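Local coordinates for D-glycerate 3-kinase (Cryptococcus neoformans var. grubii serotype A, PDB 6CKG), which probably transfers a phosphate from ATP to the 3-hydroxyl of D-glycerate, at residues Q123-A126 / K127-I131; W262-Q265 / Q266-M270; P293-E296 / L297-G301. All coordinates share one frame; numbering follows the deposited sequence.

Contact 1: Q123-A126 / K127-I131; sequences QCLA and KLKSI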
loop_
_atom_site.group_PDB
_atom_site.type_symbol
_atom_site.label_atom_id
_atom_site.label_comp_id
_atom_site.label_asym_id
_atom_site.label_seq_id
_atom_site.Cartn_x
_atom_site.Cartn_y
_atom_site.Cartn_z
ATOM N N GLN A 123 -2.868 5.551 -14.918
ATOM C CA GLN A 123 -3.759 5.132 -15.996
ATOM C C GLN A 123 -4.843 4.189 -15.478
ATOM O O GLN A 123 -6.021 4.335 -15.821
ATOM C CB GLN A 123 -2.958 4.471 -17.138
ATOM C CG GLN A 123 -3.825 3.981 -18.309
ATOM C CD GLN A 123 -3.038 3.228 -19.399
ATOM O OE1 GLN A 123 -2.110 2.470 -19.111
ATOM N NE2 GLN A 123 -3.420 3.443 -20.655
ATOM N N CYS A 124 -4.467 3.211 -14.651
ATOM C CA CYS A 124 -5.454 2.229 -14.207
ATOM C C CYS A 124 -6.458 2.845 -13.247
ATOM O O CYS A 124 -7.658 2.571 -13.336
ATOM C CB CYS A 124 -4.756 1.034 -13.563
ATOM S SG CYS A 124 -3.972 -0.022 -14.848
ATOM N N LEU A 125 -5.997 3.698 -12.334
ATOM C CA LEU A 125 -6.935 4.304 -11.398
ATOM C C LEU A 125 -7.882 5.256 -12.117
ATOM O O LEU A 125 -9.078 5.287 -11.816
ATOM C CB LEU A 125 -6.172 5.010 -10.276
ATOM C CG LEU A 125 -6.990 5.359 -9.023
ATOM C CD1 LEU A 125 -8.070 4.308 -8.731
ATOM C CD2 LEU A 125 -6.047 5.472 -7.842
ATOM N N ALA A 126 -7.381 6.019 -13.089
ATOM C CA ALA A 126 -8.280 6.877 -13.857
ATOM C C ALA A 126 -9.274 6.049 -14.667
ATOM O O ALA A 126 -10.454 6.412 -14.779
ATOM C CB ALA A 126 -7.481 7.808 -14.767
ATOM N N LYS A 127 -8.822 4.923 -15.218
ATOM C CA LYS A 127 -9.728 4.042 -15.950
ATOM C C LYS A 127 -10.832 3.517 -15.040
ATOM O O LYS A 127 -12.012 3.532 -15.407
ATOM C CB LYS A 127 -8.943 2.886 -16.574
ATOM C CG LYS A 127 -9.718 2.087 -17.634
ATOM C CD LYS A 127 -9.977 2.916 -18.882
ATOM C CE LYS A 127 -10.575 2.083 -20.013
ATOM N NZ LYS A 127 -9.570 1.159 -20.610
ATOM N N LEU A 128 -10.466 3.022 -13.853
ATOM C CA LEU A 128 -11.490 2.533 -12.932
ATOM C C LEU A 128 -12.445 3.648 -12.530
ATOM O O LEU A 128 -13.657 3.424 -12.415
ATOM C CB LEU A 128 -10.848 1.907 -11.694
ATOM C CG LEU A 128 -10.099 0.591 -11.932
ATOM C CD1 LEU A 128 -9.232 0.188 -10.721
ATOM C CD2 LEU A 128 -11.057 -0.528 -12.307
ATOM N N LYS A 129 -11.928 4.865 -12.344
ATOM C CA LYS A 129 -12.769 5.955 -11.857
ATOM C C LYS A 129 -13.762 6.447 -12.908
ATOM O O LYS A 129 -14.772 7.047 -12.542
ATOM C CB LYS A 129 -11.892 7.100 -11.347
ATOM C CG LYS A 129 -11.220 6.780 -10.006
ATOM C CD LYS A 129 -10.224 7.850 -9.583
ATOM C CE LYS A 129 -10.903 9.093 -9.042
ATOM N NZ LYS A 129 -11.058 9.050 -7.556
ATOM N N SER A 130 -13.510 6.199 -14.192
ATOM C CA SER A 130 -14.448 6.520 -15.258
ATOM C C SER A 130 -15.266 5.313 -15.699
ATOM O O SER A 130 -16.016 5.406 -16.680
ATOM C CB SER A 130 -13.700 7.101 -16.460
ATOM O OG SER A 130 -12.928 6.104 -17.109
ATOM N N ILE A 131 -15.146 4.181 -15.003
ATOM C CA ILE A 131 -15.739 2.945 -15.519
ATOM C C ILE A 131 -17.272 2.936 -15.451
ATOM O O ILE A 131 -17.908 2.129 -16.143
ATOM C CB ILE A 131 -15.130 1.740 -14.772
ATOM C CG1 ILE A 131 -15.193 0.475 -15.629
ATOM C CG2 ILE A 131 -15.817 1.525 -13.417
ATOM C CD1 ILE A 131 -14.249 -0.606 -15.138
#
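Leu125 and Lys129, one turn apart on helix 118-129, make the side-chain contact of this last stretch of the helix, while the backbones of 123-126 and 127-131 are joined by four successive i to i+4 hydrogen bonds. Three of the four are equal in length: Lys127 N to Gln123 O, Leu128 N to Cys124 O and Lys129 N to Leu125 O each measure 2.9 Å. The fourth, Ser130 N to Ala126 O, stretches to 3.1 Å and is more bent, 138° at the hydrogen. This longer bond coincides with the residue at which phi and psi leave helical values.

Apolar contact follows the same spacing: the methylene CD of Lys129 lies 4.1 Å from Leu125 CG. Other carbons lie against carbonyl oxygens of the preceding turn, Lys129 CG 3.2 Å from Leu125 O and the methine CG of Leu128 3.4 Å from Cys124 O. With chi1 at -73° the Lys129 chain starts out anti to its own carbonyl carbon and leans back along that turn; bends at chi3 and chi4 then carry NZ off to a hydrogen bond with the backbone oxygen of Gln244. Beyond the helix, Leu128 packs on Ala80 and Met82 of strand 79-83 and on Val170 of strand 162-171, while Cys124 touches Leu149 and Pro150 of strand 146-153.

Polar and apolar roles are therefore divided along one lysine: its methylenes lie against Leu125, and its ammonium group is tied to a loop carbonyl. The chemistry is that of an amphipathic C-terminal turn, with Cys124, Leu125 and Leu128 buried and Gln123, Ala126 and Lys127 exposed, which seats the end of helix 118-129 on neighbouring strands.

Contact 2: W262-Q265 / Q266-M270; sequences WRLQ and QEHNM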
loop_
_atom_site.group_PDB
_atom_site.type_symbol
_atom_site.label_atom_id
_atom_site.label_comp_id
_atom_site.label_asym_id
_atom_site.label_seq_id
_atom_site.Cartn_x
_atom_site.Cartn_y
_atom_site.Cartn_z
ATOM N N TRP A 262 5.733 -10.447 12.487
ATOM C CA TRP A 262 4.709 -10.918 11.558
ATOM C C TRP A 262 5.326 -11.453 10.268
ATOM O O TRP A 262 4.931 -12.512 9.769
ATOM C CB TRP A 262 3.735 -9.785 11.245
ATOM C CG TRP A 262 2.819 -9.428 12.367
ATOM C CD1 TRP A 262 2.441 -10.223 13.409
ATOM C CD2 TRP A 262 2.157 -8.170 12.558
ATOM N NE1 TRP A 262 1.581 -9.535 14.239
ATOM C CE2 TRP A 262 1.390 -8.275 13.734
ATOM C CE3 TRP A 262 2.135 -6.968 11.842
ATOM C CZ2 TRP A 262 0.614 -7.220 14.218
ATOM C CZ3 TRP A 262 1.366 -5.922 12.324
ATOM C CH2 TRP A 262 0.619 -6.055 13.506
ATOM N N ARG A 263 6.294 -10.725 9.703
ATOM C CA ARG A 263 6.872 -11.164 8.437
ATOM C C ARG A 263 7.649 -12.463 8.599
ATOM O O ARG A 263 7.704 -13.271 7.666
ATOM C CB ARG A 263 7.765 -10.070 7.853
ATOM C CG ARG A 263 8.211 -10.339 6.416
ATOM C CD ARG A 263 7.018 -10.550 5.489
ATOM N NE ARG A 263 7.420 -10.860 4.120
ATOM C CZ ARG A 263 7.769 -12.072 3.700
ATOM N NH1 ARG A 263 7.770 -13.093 4.549
ATOM N NH2 ARG A 263 8.120 -12.271 2.434
ATOM N N LEU A 264 8.250 -12.686 9.773
ATOM C CA LEU A 264 8.866 -13.980 10.058
ATOM C C LEU A 264 7.814 -15.082 10.146
ATOM O O LEU A 264 7.988 -16.164 9.573
ATOM C CB LEU A 264 9.678 -13.912 11.352
ATOM C CG LEU A 264 11.163 -13.601 11.179
ATOM C CD1 LEU A 264 11.869 -13.584 12.526
ATOM C CD2 LEU A 264 11.805 -14.620 10.253
ATOM N N GLN A 265 6.727 -14.836 10.882
ATOM C CA GLN A 265 5.628 -15.802 10.931
ATOM C C GLN A 265 5.142 -16.146 9.533
ATOM O O GLN A 265 4.928 -17.321 9.205
ATOM C CB GLN A 265 4.452 -15.254 11.741
ATOM C CG GLN A 265 4.713 -14.946 13.202
ATOM C CD GLN A 265 3.434 -14.521 13.903
ATOM O OE1 GLN A 265 2.338 -14.804 13.418
ATOM N NE2 GLN A 265 3.564 -13.836 15.038
ATOM N N GLN A 266 4.934 -15.116 8.705
ATOM C CA GLN A 266 4.454 -15.330 7.345
ATOM C C GLN A 266 5.396 -16.243 6.567
ATOM O O GLN A 266 4.952 -17.181 5.896
ATOM C CB GLN A 266 4.292 -13.992 6.618
ATOM C CG GLN A 266 3.975 -14.158 5.123
ATOM C CD GLN A 266 3.884 -12.841 4.362
ATOM O OE1 GLN A 266 3.555 -11.795 4.931
ATOM N NE2 GLN A 266 4.173 -12.892 3.061
ATOM N N GLU A 267 6.704 -15.984 6.644
ATOM C CA GLU A 267 7.639 -16.802 5.880
ATOM C C GLU A 267 7.673 -18.231 6.410
ATOM O O GLU A 267 7.749 -19.189 5.628
ATOM C CB GLU A 267 9.033 -16.172 5.895
ATOM C CG GLU A 267 10.001 -16.728 4.829
ATOM C CD GLU A 267 9.716 -16.206 3.411
ATOM O OE1 GLU A 267 8.774 -15.403 3.234
ATOM O OE2 GLU A 267 10.440 -16.600 2.468
ATOM N N HIS A 268 7.599 -18.405 7.735
ATOM C CA HIS A 268 7.550 -19.757 8.281
ATOM C C HIS A 268 6.251 -20.466 7.900
ATOM O O HIS A 268 6.269 -21.652 7.547
ATOM C CB HIS A 268 7.746 -19.723 9.797
ATOM C CG HIS A 268 9.192 -19.740 10.213
ATOM N ND1 HIS A 268 9.795 -20.852 10.765
ATOM C CD2 HIS A 268 10.156 -18.792 10.134
ATOM C CE1 HIS A 268 11.066 -20.585 11.016
ATOM N NE2 HIS A 268 11.311 -19.341 10.642
ATOM N N ASN A 269 5.117 -19.758 7.956
ATOM C CA ASN A 269 3.849 -20.353 7.525
ATOM C C ASN A 269 3.896 -20.765 6.057
ATOM O O ASN A 269 3.454 -21.863 5.697
ATOM C CB ASN A 269 2.689 -19.380 7.751
ATOM C CG ASN A 269 2.328 -19.214 9.219
ATOM O OD1 ASN A 269 2.726 -20.014 10.066
ATOM N ND2 ASN A 269 1.561 -18.176 9.521
ATOM N N MET A 270 4.423 -19.895 5.188
ATOM C CA MET A 270 4.499 -20.236 3.769
ATOM C C MET A 270 5.409 -21.437 3.546
ATOM O O MET A 270 5.059 -22.367 2.812
ATOM C CB MET A 270 4.985 -19.037 2.956
ATOM C CG MET A 270 5.115 -19.340 1.466
ATOM S SD MET A 270 6.153 -18.168 0.572
ATOM C CE MET A 270 7.743 -18.452 1.353
#
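Gln266 lays its side-chain amide flat over the guanidinium of Arg263, three residues back on helix 258-273. The two planes are only 2° apart, and Gln266 NE2 stands over the centre of the group, 3.7 Å from Arg263 CZ, making this a stack of two flat groups. An extended glutamine chain, CG anti to the backbone N (chi1 172°), brings the amide there. Its backbone nitrogen meanwhile donates to Trp262 O at 2.8 Å.

Glu267 comes next and takes the same guanidinium at its edge, forming an intrahelical i to i+4 salt bridge. Both terminal nitrogens converge on one oxygen: Arg263 NH1 reaches Glu267 OE1 at 2.8 Å, and Arg263 NH2 reaches that OE1 at 3.3 Å in a more bent bond. NH1 arrives on the anti side and NH2 on the syn side, both from one face. The oxygen lies in the guanidinium plane, although the carboxylate is turned 39° from it. Glu267 OE2 accepts from the backbone nitrogen of Met279, which gives the buried carboxylate partners at both oxygens and would probably favour its ionised form.

At His268 the backbone nitrogen bonds to Leu264 O at 2.9 Å, and ring atom CD2 approaches that same oxygen edge-on at 3.5 Å. Its NE2 is hydrogen-bonded to Asp281. Asn269 closes the series with a short bond from its N to Gln265 O, 2.7 Å.

Helix 281-298 follows in the chain and packs alongside: Arg263 lies on its Phe287 and Ile288, Leu264 on its Asp281 and Val284. Another flank faces the turn between strands 313-318 and 324-329, where Trp262 NE1 bonds to Ile320 O and the Trp262 ring meets Arg322 in a cation-pi contact; Trp262 also touches Pro55, in the P-loop after strand 48-53.

Contact 3: P293-E296 / L297-G301; sequences PSYE and LFQDG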
loop_
_atom_site.group_PDB
_atom_site.type_symbol
_atom_site.label_atom_id
_atom_site.label_comp_id
_atom_site.label_asym_id
_atom_site.label_seq_id
_atom_site.Cartn_x
_atom_site.Cartn_y
_atom_site.Cartn_z
ATOM N N PRO A 293 12.675 1.858 7.023
ATOM C CA PRO A 293 12.910 3.312 6.953
ATOM C C PRO A 293 11.728 4.070 6.381
ATOM O O PRO A 293 11.480 5.213 6.785
ATOM C CB PRO A 293 14.146 3.443 6.050
ATOM C CG PRO A 293 14.735 2.099 5.967
ATOM C CD PRO A 293 13.672 1.104 6.241
ATOM N N SER A 294 10.971 3.451 5.468
ATOM C CA SER A 294 9.808 4.126 4.913
ATOM C C SER A 294 8.701 4.269 5.948
ATOM O O SER A 294 8.027 5.303 5.987
ATOM C CB SER A 294 9.291 3.376 3.678
ATOM O OG SER A 294 10.113 3.643 2.548
ATOM N N TYR A 295 8.466 3.223 6.754
ATOM C CA TYR A 295 7.533 3.338 7.872
ATOM C C TYR A 295 7.965 4.440 8.829
ATOM O O TYR A 295 7.144 5.259 9.258
ATOM C CB TYR A 295 7.430 2.008 8.627
ATOM C CG TYR A 295 6.712 0.885 7.896
ATOM C CD1 TYR A 295 5.324 0.794 7.903
ATOM C CD2 TYR A 295 7.427 -0.108 7.243
ATOM C CE1 TYR A 295 4.665 -0.248 7.246
ATOM C CE2 TYR A 295 6.775 -1.150 6.584
ATOM C CZ TYR A 295 5.403 -1.213 6.588
ATOM O OH TYR A 295 4.773 -2.255 5.940
ATOM N N GLU A 296 9.256 4.463 9.183
ATOM C CA GLU A 296 9.753 5.432 10.159
ATOM C C GLU A 296 9.583 6.867 9.667
ATOM O O GLU A 296 9.173 7.748 10.432
ATOM C CB GLU A 296 11.222 5.148 10.479
ATOM C CG GLU A 296 11.450 3.813 11.188
ATOM C CD GLU A 296 12.921 3.483 11.378
ATOM O OE1 GLU A 296 13.764 4.382 11.214
ATOM O OE2 GLU A 296 13.235 2.324 11.718
ATOM N N LEU A 297 9.893 7.123 8.394
ATOM C CA LEU A 297 9.933 8.484 7.867
ATOM C C LEU A 297 8.597 8.992 7.335
ATOM O O LEU A 297 8.308 10.188 7.453
ATOM C CB LEU A 297 10.955 8.575 6.737
ATOM C CG LEU A 297 12.423 8.432 7.129
ATOM C CD1 LEU A 297 13.265 8.555 5.881
ATOM C CD2 LEU A 297 12.802 9.501 8.144
ATOM N N PHE A 298 7.799 8.135 6.698
ATOM C CA PHE A 298 6.726 8.601 5.823
ATOM C C PHE A 298 5.328 8.178 6.252
ATOM O O PHE A 298 4.349 8.659 5.667
ATOM C CB PHE A 298 6.941 8.087 4.387
ATOM C CG PHE A 298 8.310 8.339 3.838
ATOM C CD1 PHE A 298 8.899 9.596 3.920
ATOM C CD2 PHE A 298 9.011 7.309 3.232
ATOM C CE1 PHE A 298 10.166 9.817 3.391
ATOM C CE2 PHE A 298 10.257 7.519 2.720
ATOM C CZ PHE A 298 10.845 8.778 2.808
ATOM N N GLN A 299 5.205 7.263 7.205
ATOM C CA GLN A 299 3.893 6.731 7.554
ATOM C C GLN A 299 2.964 7.810 8.101
ATOM O O GLN A 299 1.745 7.709 7.944
ATOM C CB GLN A 299 4.066 5.609 8.574
ATOM C CG GLN A 299 2.840 4.801 8.883
ATOM C CD GLN A 299 3.157 3.670 9.827
ATOM O OE1 GLN A 299 2.687 2.544 9.646
ATOM N NE2 GLN A 299 3.974 3.954 10.835
ATOM N N ASP A 300 3.509 8.853 8.738
ATOM C CA ASP A 300 2.632 9.853 9.336
ATOM C C ASP A 300 1.920 10.700 8.295
ATOM O O ASP A 300 0.893 11.311 8.617
ATOM C CB ASP A 300 3.410 10.763 10.295
ATOM C CG ASP A 300 3.990 10.004 11.466
ATOM O OD1 ASP A 300 3.246 9.227 12.102
ATOM O OD2 ASP A 300 5.201 10.161 11.732
ATOM N N GLY A 301 2.412 10.721 7.054
ATOM C CA GLY A 301 1.734 11.442 5.987
ATOM C C GLY A 301 0.332 10.937 5.684
ATOM O O GLY A 301 -0.427 11.617 4.981
HETATM O O HOH W 1 6.395 8.417 10.115
#
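Phe298 N donates to Ser294 O at 2.9 Å, and Leu297 N to Pro293 O at 3.0 Å, two i to i+4 bonds of helix 281-298. After Phe298 the series weakens: Gln299 N to Tyr295 O is a weak bond of 3.5 Å. Here a water links the turns: it lies 2.9 Å from Glu296 O and accepts from Asp300 N at 3.2 Å, so it bridges the place where a further backbone bond of the helix would have fallen. Phi of -119° at Phe298 goes with this change.

Residues 299-301 are 3-10, with Gly301 N bonded to Phe298 O. The fold is that of a P-loop kinase: the Walker A loop follows strand 48-53 of the central, mostly parallel sheet. Both Tyr295 and Gln299 touch Gln53 of that strand, and the Tyr295 hydroxyl is bonded to Gln56 of the loop. Glu296 points its carboxylate elsewhere, to the Thr219 hydroxyl and the Ile220 nitrogen.

Outside the backbone, Gln299 OE1 approaches the edge of the Tyr295 ring in its plane, 3.6 Å from CD1, with amide and ring planes 72° apart. Gln299 CG stands anti to the backbone N (chi1 -171°), and the extended chain runs from there to the ring edge. Phe298 turns its CE2 to within 3.9 Å of Ser294 OG, while Leu297 CB lies over one face of the phenyl ring, offset toward its rim. That ring is packed against Ile231, Asn232 and Leu235 of helix 225-236, and Pro293 meets Leu228 of the same helix.

How the contacts relate
Along the chain the three come in series: contact 1 ends helix 118-129, contact 2 lies within helix 258-273, and contact 3 lies at the end of helix 281-298. Contacts 2 and 3 belong to consecutive helices, with centres 23 Å apart and nearest atoms about 8 Å apart. Contact 1 lies across the chain's centre from both, its centre 34 Å from that of contact 2 and 28 Å from that of contact 3. The helices thus lie at separate places around one six-stranded sheet. Contacts 2 and 3 both touch residues of the P-loop or beside it, Pro55 for one and Gln53 and Gln56 for the other, whereas contact 1 packs on outermost strand 79-83.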